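Local coordinates for SAM dependent methyltransferase (Agrobacterium tumefaciens, PDB 2IGT), which binds S-adenosylmethionine and probably transfers its methyl group to an acceptor substrate that is not established, at residues E142-T150 with A167-A176. Residues are numbered along the deposited sequence; the frame is centred on the assembly and turned at random. Where two conformers were deposited one is given.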
ATOM      1  N   GLU A 142      -2.975 -19.662 -31.331  0.60 20.93           N
ATOM      2  CA  GLU A 142      -3.177 -20.492 -32.514  0.60 21.42           C
ATOM      3  C   GLU A 142      -2.479 -21.845 -32.392  0.60 20.96           C
ATOM      4  O   GLU A 142      -3.071 -22.888 -32.717  0.60 20.77           O
ATOM      5  CB  GLU A 142      -2.752 -19.734 -33.786  0.60 21.56           C
ATOM      6  CG  GLU A 142      -3.779 -18.664 -34.181  0.60 22.39           C
ATOM      7  CD  GLU A 142      -3.306 -17.670 -35.243  0.60 23.72           C
ATOM      8  OE1 GLU A 142      -2.085 -17.432 -35.401  0.60 27.25           O
ATOM      9  OE2 GLU A 142      -4.188 -17.094 -35.912  0.60 27.47           O
ATOM     10  N   TRP A 143      -1.229 -21.816 -31.931  1.00 20.90           N
ATOM     11  CA  TRP A 143      -0.454 -23.029 -31.645  1.00 20.50           C
ATOM     12  C   TRP A 143      -1.204 -23.891 -30.610  1.00 20.16           C
ATOM     13  O   TRP A 143      -1.380 -25.090 -30.794  1.00 19.75           O
ATOM     14  CB  TRP A 143       0.983 -22.709 -31.185  1.00 20.48           C
ATOM     15  CG  TRP A 143       1.688 -23.959 -30.734  1.00 20.08           C
ATOM     16  CD1 TRP A 143       2.440 -24.823 -31.496  1.00 20.47           C
ATOM     17  CD2 TRP A 143       1.660 -24.505 -29.415  1.00 20.89           C
ATOM     18  NE1 TRP A 143       2.876 -25.887 -30.716  1.00 20.28           N
ATOM     19  CE2 TRP A 143       2.409 -25.712 -29.438  1.00 20.13           C
ATOM     20  CE3 TRP A 143       1.076 -24.085 -28.202  1.00 20.58           C
ATOM     21  CZ2 TRP A 143       2.594 -26.505 -28.284  1.00 21.83           C
ATOM     22  CZ3 TRP A 143       1.261 -24.876 -27.056  1.00 20.98           C
ATOM     23  CH2 TRP A 143       2.007 -26.073 -27.110  1.00 19.99           C
ATOM     24  N   LEU A 144      -1.671 -23.240 -29.544  1.00 19.79           N
ATOM     25  CA  LEU A 144      -2.437 -23.884 -28.477  1.00 18.75           C
ATOM     26  C   LEU A 144      -3.777 -24.484 -28.958  1.00 18.99           C
ATOM     27  O   LEU A 144      -4.065 -25.641 -28.698  1.00 18.54           O
ATOM     28  CB  LEU A 144      -2.662 -22.856 -27.357  1.00 18.76           C
ATOM     29  CG  LEU A 144      -3.569 -23.252 -26.196  1.00 18.78           C
ATOM     30  CD1 LEU A 144      -2.950 -24.393 -25.418  1.00 17.66           C
ATOM     31  CD2 LEU A 144      -3.797 -22.011 -25.281  1.00 17.71           C
ATOM     32  N   LYS A 145      -4.583 -23.682 -29.653  1.00 18.96           N
ATOM     33  CA  LYS A 145      -5.838 -24.157 -30.249  1.00 19.63           C
ATOM     34  C   LYS A 145      -5.598 -25.405 -31.102  1.00 19.85           C
ATOM     35  O   LYS A 145      -6.277 -26.428 -30.907  1.00 19.93           O
ATOM     36  CB  LYS A 145      -6.518 -23.032 -31.067  1.00 19.72           C
ATOM     37  CG  LYS A 145      -7.929 -23.371 -31.621  1.00 19.33           C
ATOM     38  CD  LYS A 145      -8.549 -22.095 -32.215  1.00 21.33           C
ATOM     39  CE  LYS A 145      -9.946 -22.289 -32.861  1.00 21.26           C
ATOM     40  NZ  LYS A 145      -9.871 -23.254 -33.948  1.00 23.43           N
ATOM     41  N   ASN A 146      -4.654 -25.324 -32.045  1.00 19.31           N
ATOM     42  CA  ASN A 146      -4.304 -26.469 -32.890  1.00 19.28           C
ATOM     43  C   ASN A 146      -3.916 -27.708 -32.072  1.00 19.15           C
ATOM     44  O   ASN A 146      -4.422 -28.810 -32.326  1.00 18.11           O
ATOM     45  CB  ASN A 146      -3.159 -26.129 -33.854  1.00 19.80           C
ATOM     46  CG  ASN A 146      -2.692 -27.358 -34.653  1.00 22.11           C
ATOM     47  OD1 ASN A 146      -1.647 -27.947 -34.370  1.00 26.08           O
ATOM     48  ND2 ASN A 146      -3.504 -27.772 -35.614  1.00 21.03           N
ATOM     49  N   ALA A 147      -3.016 -27.528 -31.104  1.00 17.91           N
ATOM     50  CA  ALA A 147      -2.569 -28.637 -30.267  1.00 18.39           C
ATOM     51  C   ALA A 147      -3.745 -29.309 -29.536  1.00 18.62           C
ATOM     52  O   ALA A 147      -3.842 -30.530 -29.555  1.00 18.09           O
ATOM     53  CB  ALA A 147      -1.499 -28.196 -29.267  1.00 18.10           C
ATOM     54  N   VAL A 148      -4.642 -28.510 -28.949  1.00 18.18           N
ATOM     55  CA  VAL A 148      -5.779 -29.053 -28.190  1.00 18.64           C
ATOM     56  C   VAL A 148      -6.788 -29.722 -29.132  1.00 19.47           C
ATOM     57  O   VAL A 148      -7.211 -30.855 -28.888  1.00 18.76           O
ATOM     58  CB  VAL A 148      -6.486 -27.975 -27.300  1.00 18.26           C
ATOM     59  CG1 VAL A 148      -7.755 -28.548 -26.615  1.00 17.12           C
ATOM     60  CG2 VAL A 148      -5.529 -27.430 -26.239  1.00 17.27           C
ATOM     61  N   GLU A 149      -7.122 -29.044 -30.234  0.60 19.70           N
ATOM     62  CA  GLU A 149      -8.203 -29.514 -31.110  0.60 20.81           C
ATOM     63  C   GLU A 149      -7.822 -30.673 -32.030  0.60 21.23           C
ATOM     64  O   GLU A 149      -8.710 -31.340 -32.593  0.60 21.48           O
ATOM     65  CB  GLU A 149      -8.803 -28.351 -31.913  0.60 20.93           C
ATOM     66  CG  GLU A 149      -8.035 -28.029 -33.172  0.60 21.38           C
ATOM     67  CD  GLU A 149      -8.444 -26.724 -33.814  0.60 20.98           C
ATOM     68  OE1 GLU A 149      -9.310 -25.995 -33.284  0.60 21.84           O
ATOM     69  OE2 GLU A 149      -7.862 -26.419 -34.858  0.60 22.45           O
ATOM     70  N   THR A 150      -6.522 -30.917 -32.194  1.00 21.21           N
ATOM     71  CA  THR A 150      -6.055 -32.075 -32.956  1.00 22.07           C
ATOM     72  C   THR A 150      -5.636 -33.255 -32.074  1.00 21.63           C
ATOM     73  O   THR A 150      -5.370 -34.344 -32.594  1.00 22.52           O
ATOM     74  CB  THR A 150      -4.898 -31.727 -33.944  1.00 22.35           C
ATOM     75  OG1 THR A 150      -3.779 -31.258 -33.213  1.00 25.78           O
ATOM     76  CG2 THR A 150      -5.304 -30.685 -34.963  1.00 24.85           C
ATOM     77  N   ALA A 167      -5.845 -16.892 -23.267  1.00 18.22           N
ATOM     78  CA  ALA A 167      -5.292 -18.231 -23.593  1.00 18.39           C
ATOM     79  C   ALA A 167      -6.094 -19.340 -22.916  1.00 18.55           C
ATOM     80  O   ALA A 167      -6.314 -20.415 -23.492  1.00 18.72           O
ATOM     81  CB  ALA A 167      -3.806 -18.328 -23.208  1.00 18.22           C
ATOM     82  N   SER A 168      -6.485 -19.098 -21.666  1.00 19.00           N
ATOM     83  CA  SER A 168      -7.269 -20.067 -20.909  1.00 18.60           C
ATOM     84  C   SER A 168      -8.574 -20.334 -21.629  1.00 18.37           C
ATOM     85  O   SER A 168      -9.026 -21.476 -21.705  1.00 16.90           O
ATOM     86  CB  SER A 168      -7.543 -19.537 -19.496  1.00 18.48           C
ATOM     87  OG  SER A 168      -6.310 -19.303 -18.832  1.00 19.17           O
ATOM     88  N   LEU A 169      -9.171 -19.274 -22.171  1.00 18.10           N
ATOM     89  CA  LEU A 169     -10.467 -19.399 -22.829  1.00 19.41           C
ATOM     90  C   LEU A 169     -10.356 -20.090 -24.190  1.00 19.07           C
ATOM     91  O   LEU A 169     -11.209 -20.927 -24.534  1.00 19.81           O
ATOM     92  CB  LEU A 169     -11.149 -18.022 -22.939  1.00 19.00           C
ATOM     93  CG  LEU A 169     -11.454 -17.364 -21.589  1.00 20.74           C
ATOM     94  CD1 LEU A 169     -12.074 -15.990 -21.786  1.00 21.27           C
ATOM     95  CD2 LEU A 169     -12.351 -18.249 -20.673  1.00 21.98           C
ATOM     96  N   VAL A 170      -9.290 -19.772 -24.930  1.00 18.97           N
ATOM     97  CA  VAL A 170      -8.991 -20.460 -26.201  1.00 18.79           C
ATOM     98  C   VAL A 170      -8.857 -21.976 -25.959  1.00 18.65           C
ATOM     99  O   VAL A 170      -9.483 -22.780 -26.656  1.00 17.81           O
ATOM    100  CB  VAL A 170      -7.722 -19.886 -26.910  1.00 18.51           C
ATOM    101  CG1 VAL A 170      -7.346 -20.744 -28.106  1.00 18.10           C
ATOM    102  CG2 VAL A 170      -7.959 -18.425 -27.398  1.00 18.86           C
ATOM    103  N   ALA A 171      -8.065 -22.355 -24.955  1.00 18.30           N
ATOM    104  CA  ALA A 171      -7.864 -23.781 -24.633  1.00 17.47           C
ATOM    105  C   ALA A 171      -9.177 -24.459 -24.239  1.00 17.34           C
ATOM    106  O   ALA A 171      -9.527 -25.534 -24.754  1.00 17.00           O
ATOM    107  CB  ALA A 171      -6.792 -23.962 -23.551  1.00 17.19           C
ATOM    108  N   ALA A 172      -9.920 -23.815 -23.346  1.00 17.56           N
ATOM    109  CA  ALA A 172     -11.210 -24.342 -22.903  1.00 17.68           C
ATOM    110  C   ALA A 172     -12.254 -24.460 -24.032  1.00 17.71           C
ATOM    111  O   ALA A 172     -13.001 -25.464 -24.089  1.00 18.66           O
ATOM    112  CB  ALA A 172     -11.753 -23.513 -21.717  1.00 17.88           C
ATOM    113  N   ALA A 173     -12.294 -23.485 -24.938  1.00 18.23           N
ATOM    114  CA  ALA A 173     -13.215 -23.546 -26.092  1.00 18.55           C
ATOM    115  C   ALA A 173     -12.897 -24.756 -26.961  1.00 18.89           C
ATOM    116  O   ALA A 173     -13.797 -25.384 -27.513  1.00 18.37           O
ATOM    117  CB  ALA A 173     -13.135 -22.293 -26.922  1.00 18.73           C
ATOM    118  N   ALA A 174     -11.607 -25.083 -27.044  1.00 18.94           N
ATOM    119  CA  ALA A 174     -11.111 -26.208 -27.837  1.00 19.00           C
ATOM    120  C   ALA A 174     -11.246 -27.572 -27.151  1.00 19.34           C
ATOM    121  O   ALA A 174     -10.953 -28.619 -27.765  1.00 19.70           O
ATOM    122  CB  ALA A 174      -9.639 -25.941 -28.259  1.00 18.77           C
ATOM    123  N   GLY A 175     -11.702 -27.582 -25.899  1.00 18.39           N
ATOM    124  CA  GLY A 175     -11.956 -28.834 -25.200  1.00 18.89           C
ATOM    125  C   GLY A 175     -10.960 -29.219 -24.119  1.00 18.76           C
ATOM    126  O   GLY A 175     -11.023 -30.326 -23.588  1.00 18.74           O
ATOM    127  N   ALA A 176     -10.055 -28.312 -23.755  1.00 18.48           N
ATOM    128  CA  ALA A 176      -9.068 -28.622 -22.719  1.00 18.53           C
ATOM    129  C   ALA A 176      -9.620 -28.476 -21.300  1.00 18.69           C
ATOM    130  O   ALA A 176     -10.539 -27.697 -21.049  1.00 18.08           O
ATOM    131  CB  ALA A 176      -7.832 -27.726 -22.870  1.00 18.46           C
TER
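V148 and A174 meet at the heart of a near-parallel helix pair in the Rossmann-like domain of this methyltransferase, where helices 138-150 and 166-173 lie side by side on one face of the central sheet. The axes of the two segments approach to 8.9 Å at a crossing angle of -24°, and no hydrogen bond spans them. CG1 of V148 does most of the touching: it lies 3.4 Å from the O of A174, 3.6 Å from CB of A174 and 3.8 Å from CB of A176. A chi1 of 175°, CG1 opposite the backbone N, carries this methyl into the turn that ends helix 166-173. One turn earlier, L144 sends CD2 against the other helix, 3.5 Å from the O of A167 and 4.0 Å from CB of A171. On the flank of the pair, CB of K145 packs on CG1 of V170, with L117 against both side chains, while the lysine chain, bent at its last torsion (chi4 -60°), leads away so that NZ meets the syn lone pair of E149 OE1 in a salt bridge within the same helix. Beneath the helices, V157 of strand 156-160 touches V148, A171 and A176, and L144 rests on I228 and L230 of strand 228-231. G175, with positive phi, closes helix 166-173 in a Schellman motif: its N bonds to the O of A172, and the N of A176 turns back to the O of A171 at 3.0 Å.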